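Serine-rich secreted cell wall anchored (LPXTG-motif ) protein (Lactobacillus reuteri ATCC 53608, PDB 5NXK) probably serves as a cell-wall-attached adhesin, its beta-solenoid region mediating attachment of the gut bacterium to host surfaces. Local coordinates at residues H152-D156 / G157-T161; L163-S166 / N167-I171; M243-K246 / V247-R251; F283-A286 / G287-N291. One frame throughout, in Å; residues are numbered along the deposited sequence.

Interaction 1 (H152-D156 / G157-T161)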
loop_
_atom_site.group_PDB
_atom_site.type_symbol
_atom_site.label_atom_id
_atom_site.label_comp_id
_atom_site.label_asym_id
_atom_site.label_seq_id
_atom_site.Cartn_x
_atom_site.Cartn_y
_atom_site.Cartn_z
ATOM N N HIS A 152 8.829 5.581 -10.817
ATOM C CA HIS A 152 8.283 6.895 -11.123
ATOM C C HIS A 152 9.321 7.972 -10.835
ATOM O O HIS A 152 10.158 7.818 -9.937
ATOM C CB HIS A 152 6.982 7.112 -10.339
ATOM C CG HIS A 152 6.259 8.374 -10.694
ATOM N ND1 HIS A 152 5.575 8.534 -11.881
ATOM C CD2 HIS A 152 6.048 9.508 -9.985
ATOM C CE1 HIS A 152 5.015 9.730 -11.906
ATOM N NE2 HIS A 152 5.282 10.340 -10.765
ATOM N N ARG A 153 9.287 9.050 -11.610
ATOM C CA ARG A 153 10.288 10.103 -11.475
ATOM C C ARG A 153 10.148 10.887 -10.165
ATOM O O ARG A 153 9.047 11.042 -9.643
ATOM C CB ARG A 153 10.200 11.073 -12.658
ATOM C CG ARG A 153 11.447 11.932 -12.842
ATOM C CD ARG A 153 11.169 13.176 -13.688
ATOM N NE ARG A 153 12.280 14.120 -13.606
ATOM C CZ ARG A 153 12.429 15.032 -12.648
ATOM N NH1 ARG A 153 11.513 15.169 -11.694
ATOM N NH2 ARG A 153 13.484 15.835 -12.664
ATOM N N THR A 154 11.279 11.348 -9.635
ATOM C CA THR A 154 11.316 12.289 -8.522
ATOM C C THR A 154 12.442 13.283 -8.806
ATOM O O THR A 154 13.275 13.029 -9.679
ATOM C CB THR A 154 11.584 11.602 -7.166
ATOM O OG1 THR A 154 12.985 11.310 -7.059
ATOM C CG2 THR A 154 10.755 10.330 -6.994
ATOM N N PRO A 155 12.491 14.407 -8.065
ATOM C CA PRO A 155 13.632 15.310 -8.247
ATOM C C PRO A 155 14.995 14.673 -7.946
ATOM O O PRO A 155 16.014 15.247 -8.326
ATOM C CB PRO A 155 13.346 16.442 -7.252
ATOM C CG PRO A 155 11.863 16.410 -7.073
ATOM C CD PRO A 155 11.489 14.968 -7.137
ATOM N N ASP A 156 15.018 13.524 -7.278
ATOM C CA ASP A 156 16.272 12.821 -7.019
ATOM C C ASP A 156 16.417 11.556 -7.856
ATOM O O ASP A 156 17.058 10.594 -7.429
ATOM C CB ASP A 156 16.400 12.469 -5.536
ATOM C CG ASP A 156 16.518 13.698 -4.651
ATOM O OD1 ASP A 156 16.913 14.770 -5.162
ATOM O OD2 ASP A 156 16.235 13.593 -3.438
ATOM N N GLY A 157 15.799 11.539 -9.031
ATOM C CA GLY A 157 15.901 10.381 -9.898
ATOM C C GLY A 157 14.710 9.458 -9.722
ATOM O O GLY A 157 13.895 9.662 -8.817
ATOM N N ASP A 158 14.616 8.452 -10.584
ATOM C CA ASP A 158 13.499 7.509 -10.570
ATOM C C ASP A 158 13.556 6.647 -9.331
ATOM O O ASP A 158 14.631 6.196 -8.942
ATOM C CB ASP A 158 13.523 6.602 -11.805
ATOM C CG ASP A 158 13.177 7.333 -13.091
ATOM O OD1 ASP A 158 12.723 8.496 -13.029
ATOM O OD2 ASP A 158 13.352 6.729 -14.171
ATOM N N LYS A 159 12.403 6.401 -8.720
ATOM C CA LYS A 159 12.352 5.529 -7.553
ATOM C C LYS A 159 11.281 4.478 -7.757
ATOM O O LYS A 159 10.268 4.739 -8.389
ATOM C CB LYS A 159 12.061 6.324 -6.265
ATOM C CG LYS A 159 13.010 7.482 -5.979
ATOM C CD LYS A 159 14.424 7.012 -5.653
ATOM C CE LYS A 159 15.361 8.210 -5.497
ATOM N NZ LYS A 159 16.775 7.812 -5.205
ATOM N N THR A 160 11.511 3.289 -7.208
ATOM C CA THR A 160 10.526 2.217 -7.230
ATOM C C THR A 160 9.885 2.135 -5.861
ATOM O O THR A 160 10.443 2.641 -4.883
ATOM C CB THR A 160 11.153 0.868 -7.568
ATOM O OG1 THR A 160 12.227 0.602 -6.652
ATOM C CG2 THR A 160 11.686 0.869 -8.997
ATOM N N THR A 161 8.721 1.503 -5.779
ATOM C CA THR A 161 8.029 1.424 -4.508
ATOM C C THR A 161 7.274 0.117 -4.337
ATOM O O THR A 161 6.834 -0.471 -5.313
ATOM C CB THR A 161 7.034 2.612 -4.345
ATOM O OG1 THR A 161 6.434 2.564 -3.049
ATOM C CG2 THR A 161 5.938 2.562 -5.426
#

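Interaction 2 (L163-S166 / N167-I171)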
loop_
_atom_site.group_PDB
_atom_site.type_symbol
_atom_site.label_atom_id
_atom_site.label_comp_id
_atom_site.label_asym_id
_atom_site.label_seq_id
_atom_site.Cartn_x
_atom_site.Cartn_y
_atom_site.Cartn_z
ATOM N N LEU A 163 4.429 -0.068 -2.454
ATOM C CA LEU A 163 3.007 0.274 -2.394
ATOM C C LEU A 163 2.804 1.658 -3.001
ATOM O O LEU A 163 3.380 2.641 -2.526
ATOM C CB LEU A 163 2.495 0.252 -0.947
ATOM C CG LEU A 163 2.487 -1.081 -0.196
ATOM C CD1 LEU A 163 2.165 -0.872 1.282
ATOM C CD2 LEU A 163 1.491 -2.075 -0.809
ATOM N N TYR A 164 1.980 1.740 -4.042
ATOM C CA TYR A 164 1.727 3.019 -4.701
ATOM C C TYR A 164 0.230 3.278 -4.618
ATOM O O TYR A 164 -0.524 3.019 -5.559
ATOM C CB TYR A 164 2.222 2.981 -6.147
ATOM C CG TYR A 164 2.299 4.300 -6.870
ATOM C CD1 TYR A 164 3.259 5.249 -6.519
ATOM C CD2 TYR A 164 1.440 4.588 -7.939
ATOM C CE1 TYR A 164 3.356 6.446 -7.190
ATOM C CE2 TYR A 164 1.537 5.795 -8.632
ATOM C CZ TYR A 164 2.497 6.715 -8.249
ATOM O OH TYR A 164 2.622 7.917 -8.905
ATOM N N VAL A 165 -0.180 3.794 -3.464
ATOM C CA VAL A 165 -1.582 3.951 -3.121
ATOM C C VAL A 165 -1.827 5.438 -2.969
ATOM O O VAL A 165 -1.224 6.088 -2.114
ATOM C CB VAL A 165 -1.937 3.219 -1.814
ATOM C CG1 VAL A 165 -3.402 3.476 -1.432
ATOM C CG2 VAL A 165 -1.640 1.724 -1.936
ATOM N N SER A 166 -2.712 5.983 -3.792
ATOM C CA SER A 166 -2.753 7.429 -3.931
ATOM C C SER A 166 -3.077 8.176 -2.634
ATOM O O SER A 166 -2.398 9.152 -2.290
ATOM C CB SER A 166 -3.765 7.811 -5.013
ATOM O OG SER A 166 -3.678 9.196 -5.288
ATOM N N ASN A 167 -4.113 7.745 -1.918
ATOM C CA ASN A 167 -4.671 8.617 -0.873
ATOM C C ASN A 167 -4.554 8.166 0.566
ATOM O O ASN A 167 -4.383 9.003 1.458
ATOM C CB ASN A 167 -6.144 8.880 -1.162
ATOM C CG ASN A 167 -6.348 9.455 -2.534
ATOM O OD1 ASN A 167 -6.825 8.761 -3.428
ATOM N ND2 ASN A 167 -5.941 10.710 -2.728
ATOM N N ALA A 168 -4.724 6.877 0.828
ATOM C CA ALA A 168 -4.651 6.459 2.227
ATOM C C ALA A 168 -4.167 5.042 2.431
ATOM O O ALA A 168 -4.589 4.128 1.733
ATOM C CB ALA A 168 -6.009 6.638 2.891
ATOM N N ILE A 169 -3.253 4.863 3.373
ATOM C CA ILE A 169 -2.947 3.523 3.870
ATOM C C ILE A 169 -3.214 3.546 5.372
ATOM O O ILE A 169 -2.594 4.313 6.117
ATOM C CB ILE A 169 -1.501 3.109 3.568
ATOM C CG1 ILE A 169 -1.258 3.067 2.057
ATOM C CG2 ILE A 169 -1.183 1.746 4.160
ATOM C CD1 ILE A 169 0.184 2.805 1.719
ATOM N N ASN A 170 -4.165 2.734 5.812
ATOM C CA ASN A 170 -4.569 2.751 7.211
ATOM C C ASN A 170 -4.203 1.429 7.861
ATOM O O ASN A 170 -4.685 0.388 7.445
ATOM C CB ASN A 170 -6.082 2.972 7.342
ATOM C CG ASN A 170 -6.552 4.259 6.693
ATOM O OD1 ASN A 170 -6.017 5.335 6.956
ATOM N ND2 ASN A 170 -7.561 4.147 5.820
ATOM N N ILE A 171 -3.395 1.472 8.906
ATOM C CA ILE A 171 -3.130 0.287 9.711
ATOM C C ILE A 171 -4.195 0.271 10.789
ATOM O O ILE A 171 -4.273 1.175 11.619
ATOM C CB ILE A 171 -1.711 0.277 10.332
ATOM C CG1 ILE A 171 -0.636 -0.011 9.276
ATOM C CG2 ILE A 171 -1.589 -0.819 11.379
ATOM C CD1 ILE A 171 -0.487 1.017 8.184
HETATM O O HOH W 1 -5.903 10.772 -5.951
#

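Interaction 3 (M243-K246 / V247-R251)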
loop_
_atom_site.group_PDB
_atom_site.type_symbol
_atom_site.label_atom_id
_atom_site.label_comp_id
_atom_site.label_asym_id
_atom_site.label_seq_id
_atom_site.Cartn_x
_atom_site.Cartn_y
_atom_site.Cartn_z
ATOM N N MET A 243 10.547 1.931 12.362
ATOM C CA MET A 243 10.944 2.009 10.963
ATOM C C MET A 243 12.415 2.373 10.797
ATOM O O MET A 243 12.975 3.157 11.574
ATOM C CB MET A 243 10.068 3.024 10.193
ATOM C CG MET A 243 8.565 2.838 10.379
ATOM S SD MET A 243 7.557 3.863 9.280
ATOM C CE MET A 243 8.039 5.504 9.725
ATOM N N SER A 244 13.022 1.840 9.742
ATOM C CA SER A 244 14.372 2.241 9.385
ATOM C C SER A 244 14.532 2.224 7.865
ATOM O O SER A 244 13.922 1.410 7.184
ATOM C CB SER A 244 15.406 1.328 10.041
ATOM O OG SER A 244 15.272 -0.002 9.563
ATOM N N ALA A 245 15.345 3.143 7.353
ATOM C CA ALA A 245 15.578 3.289 5.919
ATOM C C ALA A 245 16.936 3.942 5.732
ATOM O O ALA A 245 17.484 4.477 6.688
ATOM C CB ALA A 245 14.484 4.120 5.266
ATOM N N LYS A 246 17.488 3.905 4.520
ATOM C CA LYS A 246 18.807 4.505 4.306
ATOM C C LYS A 246 18.754 6.026 4.415
ATOM O O LYS A 246 19.630 6.632 5.031
ATOM C CB LYS A 246 19.387 4.102 2.944
ATOM C CG LYS A 246 19.608 2.606 2.762
ATOM C CD LYS A 246 20.089 2.311 1.339
ATOM C CE LYS A 246 20.292 0.830 1.106
ATOM N NZ LYS A 246 20.587 0.533 -0.327
ATOM N N VAL A 247 17.739 6.645 3.814
ATOM C CA VAL A 247 17.734 8.105 3.699
ATOM C C VAL A 247 16.763 8.786 4.664
ATOM O O VAL A 247 17.200 9.430 5.609
ATOM C CB VAL A 247 17.405 8.550 2.267
ATOM C CG1 VAL A 247 17.634 10.045 2.132
ATOM C CG2 VAL A 247 18.290 7.794 1.259
ATOM N N ASP A 248 15.458 8.645 4.439
ATOM C CA ASP A 248 14.456 9.286 5.308
ATOM C C ASP A 248 13.408 8.269 5.747
ATOM O O ASP A 248 13.128 7.328 5.022
ATOM C CB ASP A 248 13.735 10.454 4.609
ATOM C CG ASP A 248 14.685 11.450 3.940
ATOM O OD1 ASP A 248 15.685 11.878 4.556
ATOM O OD2 ASP A 248 14.384 11.850 2.796
ATOM N N ASN A 249 12.813 8.448 6.923
ATOM C CA ASN A 249 11.684 7.576 7.283
ATOM C C ASN A 249 10.381 8.095 6.676
ATOM O O ASN A 249 9.618 7.325 6.092
ATOM C CB ASN A 249 11.541 7.442 8.793
ATOM C CG ASN A 249 12.799 6.935 9.447
ATOM O OD1 ASN A 249 13.406 7.628 10.266
ATOM N ND2 ASN A 249 13.212 5.729 9.080
ATOM N N VAL A 250 10.135 9.400 6.806
ATOM C CA VAL A 250 8.992 10.031 6.136
ATOM C C VAL A 250 9.487 11.212 5.329
ATOM O O VAL A 250 10.196 12.086 5.842
ATOM C CB VAL A 250 7.894 10.516 7.111
ATOM C CG1 VAL A 250 6.707 11.116 6.319
ATOM C CG2 VAL A 250 7.428 9.376 8.007
ATOM N N ARG A 251 9.116 11.234 4.056
ATOM C CA ARG A 251 9.557 12.297 3.174
ATOM C C ARG A 251 8.385 13.085 2.606
ATOM O O ARG A 251 7.511 12.522 1.966
ATOM C CB ARG A 251 10.377 11.708 2.042
ATOM C CG ARG A 251 10.840 12.682 0.978
ATOM C CD ARG A 251 12.242 12.217 0.640
ATOM N NE ARG A 251 12.821 12.827 -0.531
ATOM C CZ ARG A 251 14.120 13.050 -0.678
ATOM N NH1 ARG A 251 14.978 12.741 0.295
ATOM N NH2 ARG A 251 14.559 13.603 -1.798
#

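Interaction 4 (F283-A286 / G287-N291)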
loop_
_atom_site.group_PDB
_atom_site.type_symbol
_atom_site.label_atom_id
_atom_site.label_comp_id
_atom_site.label_asym_id
_atom_site.label_seq_id
_atom_site.Cartn_x
_atom_site.Cartn_y
_atom_site.Cartn_z
ATOM N N PHE A 283 12.266 12.640 9.741
ATOM C CA PHE A 283 11.135 13.320 9.099
ATOM C C PHE A 283 11.748 14.381 8.185
ATOM O O PHE A 283 12.319 15.364 8.660
ATOM C CB PHE A 283 10.184 13.969 10.125
ATOM C CG PHE A 283 9.473 12.987 11.033
ATOM C CD1 PHE A 283 8.960 11.793 10.545
ATOM C CD2 PHE A 283 9.294 13.283 12.381
ATOM C CE1 PHE A 283 8.290 10.916 11.390
ATOM C CE2 PHE A 283 8.622 12.408 13.226
ATOM C CZ PHE A 283 8.123 11.229 12.738
ATOM N N ARG A 284 11.669 14.163 6.881
ATOM C CA ARG A 284 12.307 15.059 5.927
ATOM C C ARG A 284 11.246 15.878 5.231
ATOM O O ARG A 284 10.463 15.336 4.447
ATOM C CB ARG A 284 13.110 14.278 4.885
ATOM C CG ARG A 284 13.748 15.132 3.781
ATOM C CD ARG A 284 14.799 16.102 4.316
ATOM N NE ARG A 284 15.392 16.904 3.240
ATOM C CZ ARG A 284 15.784 18.171 3.353
ATOM N NH1 ARG A 284 15.683 18.815 4.514
ATOM N NH2 ARG A 284 16.305 18.792 2.301
ATOM N N VAL A 285 11.198 17.168 5.530
ATOM C CA VAL A 285 10.211 18.039 4.903
ATOM C C VAL A 285 10.910 19.253 4.309
ATOM O O VAL A 285 11.644 19.944 5.005
ATOM C CB VAL A 285 9.126 18.489 5.893
ATOM C CG1 VAL A 285 8.078 19.329 5.167
ATOM C CG2 VAL A 285 8.466 17.274 6.555
ATOM N N ALA A 286 10.705 19.510 3.022
ATOM C CA ALA A 286 11.402 20.625 2.384
ATOM C C ALA A 286 10.573 21.160 1.223
ATOM O O ALA A 286 9.685 20.470 0.722
ATOM C CB ALA A 286 12.797 20.186 1.902
ATOM N N GLY A 287 10.842 22.398 0.815
ATOM C CA GLY A 287 10.069 23.024 -0.245
ATOM C C GLY A 287 8.836 23.720 0.311
ATOM O O GLY A 287 8.734 23.943 1.520
ATOM N N THR A 288 7.886 24.048 -0.563
ATOM C CA THR A 288 6.711 24.805 -0.143
ATOM C C THR A 288 5.632 23.913 0.458
ATOM O O THR A 288 4.563 23.710 -0.130
ATOM C CB THR A 288 6.120 25.618 -1.309
ATOM O OG1 THR A 288 6.028 24.783 -2.469
ATOM C CG2 THR A 288 7.027 26.784 -1.631
ATOM N N VAL A 289 5.943 23.406 1.652
ATOM C CA VAL A 289 5.047 22.601 2.474
ATOM C C VAL A 289 4.853 23.345 3.794
ATOM O O VAL A 289 5.829 23.668 4.469
ATOM C CB VAL A 289 5.638 21.187 2.767
ATOM C CG1 VAL A 289 4.634 20.296 3.539
ATOM C CG2 VAL A 289 6.085 20.505 1.492
ATOM N N ALA A 290 3.608 23.621 4.174
ATOM C CA ALA A 290 3.344 24.125 5.525
ATOM C C ALA A 290 3.222 22.905 6.403
ATOM O O ALA A 290 2.282 22.123 6.248
ATOM C CB ALA A 290 2.068 24.982 5.584
ATOM N N ASN A 291 4.183 22.726 7.304
ATOM C CA ASN A 291 4.288 21.474 8.033
ATOM C C ASN A 291 4.161 21.654 9.535
ATOM O O ASN A 291 4.570 22.669 10.090
ATOM C CB ASN A 291 5.619 20.793 7.719
ATOM C CG ASN A 291 5.599 19.306 8.045
ATOM O OD1 ASN A 291 4.909 18.537 7.389
ATOM N ND2 ASN A 291 6.362 18.898 9.050
#

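Interaction 1 (H152-D156 / G157-T161)
His152 and Lys159 face each other as an antiparallel hydrogen-bonded pair, and backbone bonds carry most of this local contact. Lys159 N donates to His152 O at 2.9 Å with an N-H...O angle of 169°, and His152 N returns a bond of equal length to Lys159 O. At the far end Gly157 N reaches Thr154 O at 3.0 Å. The bond from Thr154 N to Gly157 O is weak.

Together these bonds define a beta-hairpin whose tip, Thr154 to Gly157, is a type I turn; it is an excursion from the coil that lies along the solenoid, over strands 186-191 and 221-226. Gly157 takes a positive phi, 96°, where a CB would collide with Asp156 O.

Side-chain polar bonds tighten the tip. Thr154 OG1, set between its backbone N and carbonyl carbon (chi1 78°), donates to Gly157 O at 2.6 Å, in the carbonyl plane, and accepts from Asp156 N at 3.0 Å, forming an ST turn.

Van der Waals contacts complete the set: Thr154 CG2 touches Lys159 CG at 3.8 Å, the two side chains crossing almost perpendicularly, and Asp158 OD1 lies 3.3 Å from Arg153 CA. Bent after CG, Lys159 folds back past the turn, CE 3.5 Å from Asp156 O, and its NZ forms a salt bridge with Glu220.

Interaction 2 (L163-S166 / N167-I171)
A corner of the beta-solenoid is made here, where the chain leaves the short strand 163-164 and swings into strand 168-171; the end-to-end directions of its two arms differ by 143°. Inside the bend Val165 and Ile169 pack against each other, with Val165 CB 3.9 Å from Ile169 CG1. Ile169 CG1 stands anti to its own carbonyl carbon (chi1 -62°), and with chi2 at 174° the extended branch carries CD1 on to Leu163, whose CD1 it meets at 4.2 Å. One isoleucine branch thus bridges two side chains of the incoming arm. Val165 CG1 also lies 3.4 Å from Ala168 O, a contact of methyl with carbonyl.

The polar groups sit at the bend itself. No direct hydrogen bond joins the two arms, but a water does: it donates to Ser166 OG at 2.8 Å and accepts from Asn167 ND2 at 3.2 Å. Both side chains have protein partners as well. Ser166 OG bonds to Leu191 O, while the Asn167 amide spans adjacent coils, its OD1 receiving Lys122 N and its ND2 giving to Ile200 O, which secures both ends of the buried amide.

Around this corner, strand 168-171 lies between strands 122-127 and 200-205 in the long parallel sheet. Leu163 and Ile169 both rest on Met188 of strand 186-191, and Leu163 further touches Leu179 of strand 176-181.

Interaction 3 (M243-K246 / V247-R251)
Met243 lays its terminal methyl against the side chain of Asn249, CE to CB 4.1 Å, the two side chains running at a slant to each other. The same CE reaches Val250 CG2 at 4.3 Å. The bend at chi3 (-60°) turns the methyl off the line of the extended CB-CG-SD portion, which places it beside both residues.

Asn249 also lies close to the incoming backbone through its amide: ND2 is 3.6 Å from Met243 O and 3.7 Å from Ser244 CA. These are packing distances, and the hydrogen bonds of the amide go to other partners. ND2 binds Asn222 OD1 and Glu276 O, and OD1 accepts from Asn282 ND2. An asparagine at successive coils, linked side chain to side chain through Asn222, Asn249 and Asn282, makes an asparagine ladder, a feature of parallel beta-helices; here it follows a corner of the solenoid. Ala245 fills the inner side of the bend, its CB 3.5 Å from Asp248 O.

Across the corner at Asn249 and Val250 a salt bridge joins Asp248 and Arg251. Arg251 NH1 reaches Asp248 OD2 at 2.7 Å with an N-H...O angle of 166°; the carboxylate oxygen is within 5° of the guanidinium plane and is approached nearly along its C-O axis. Asp248 OD1 accepts from Ser281 N, so the carboxylate is gripped at both oxygens. Arg251 NH2 faces Asp156 of the hairpin 152-161, too closely for the detail to be trusted.

Strand 240-244 lies between 210-214 and 272-277 in one parallel sheet, while strand 248-252 runs between 221-226 and 283-285 in another; Val250 packs on Phe283 of the latter.

Interaction 4 (F283-A286 / G287-N291)
With CG1 anti to the backbone N (chi1 -177°), Val285 brings this methyl against both Val289 and Asn291; its other methyl, CG2, meets the Asn291 side chain too. Val289, with nearly the same torsion (chi1 -175°), sets its own CG1 against Val285 and leaves CG2 by Ala286. Val285 CG1 lies 3.9 Å from Val289 CB, and equally 3.9 Å from Val289 CG1, a methyl-to-methyl contact. Asn291 comes at a slant to Val285, its CB 3.8 Å from Val285 CG1, so that this one methyl touches two residues on alternate positions of the outgoing strand. The CB atoms of Val289 and Asn291 both point toward 283-286, as expected for alternate residues of one strand.

The corner itself is formed by the backbone. Gly287 has a positive phi, 87°, a conformation in which a CB would run into Ala286 O. Thr288 then centres an inverse gamma turn, closed by Val289 N to Gly287 O at 2.8 Å, and the chain swings into the next strand. Val289 CG2 packs 3.7 Å from Ala286 O, on the inner side of this turn. The Thr288 hydroxyl bonds to Ile259 O of the preceding coil.

This is a solenoid corner near the C-terminal end of the stack. Strand 283-285 is the outermost of its sheet within the chain, bonded to 248-252; strand 289-295 likewise ends the long parallel sheet, beside 261-267. Val289 and Asn291 both touch Ile252.

In the fold
From the N terminus, the four contacts follow in series, with none nested or crossing. Interaction 1 closes a hairpin between strands 151-152 and 159-160; the chain then passes directly into interaction 2, a corner leading into the long parallel sheet, and the two touch where His152 packs on Tyr164. Interactions 3 and 4 turn corners of later coils and meet through neighbouring strands 248-252 and 283-285, with Val250 O probably hydrogen-bonded to Arg284 N. The hairpin reaches forward along the solenoid to interaction 3 through Asp156 and Arg251, a salt bridge modelled implausibly short and doubtful in geometry. Interactions 2 and 4 reach the same long sheet, their nearest atoms about 14 Å apart.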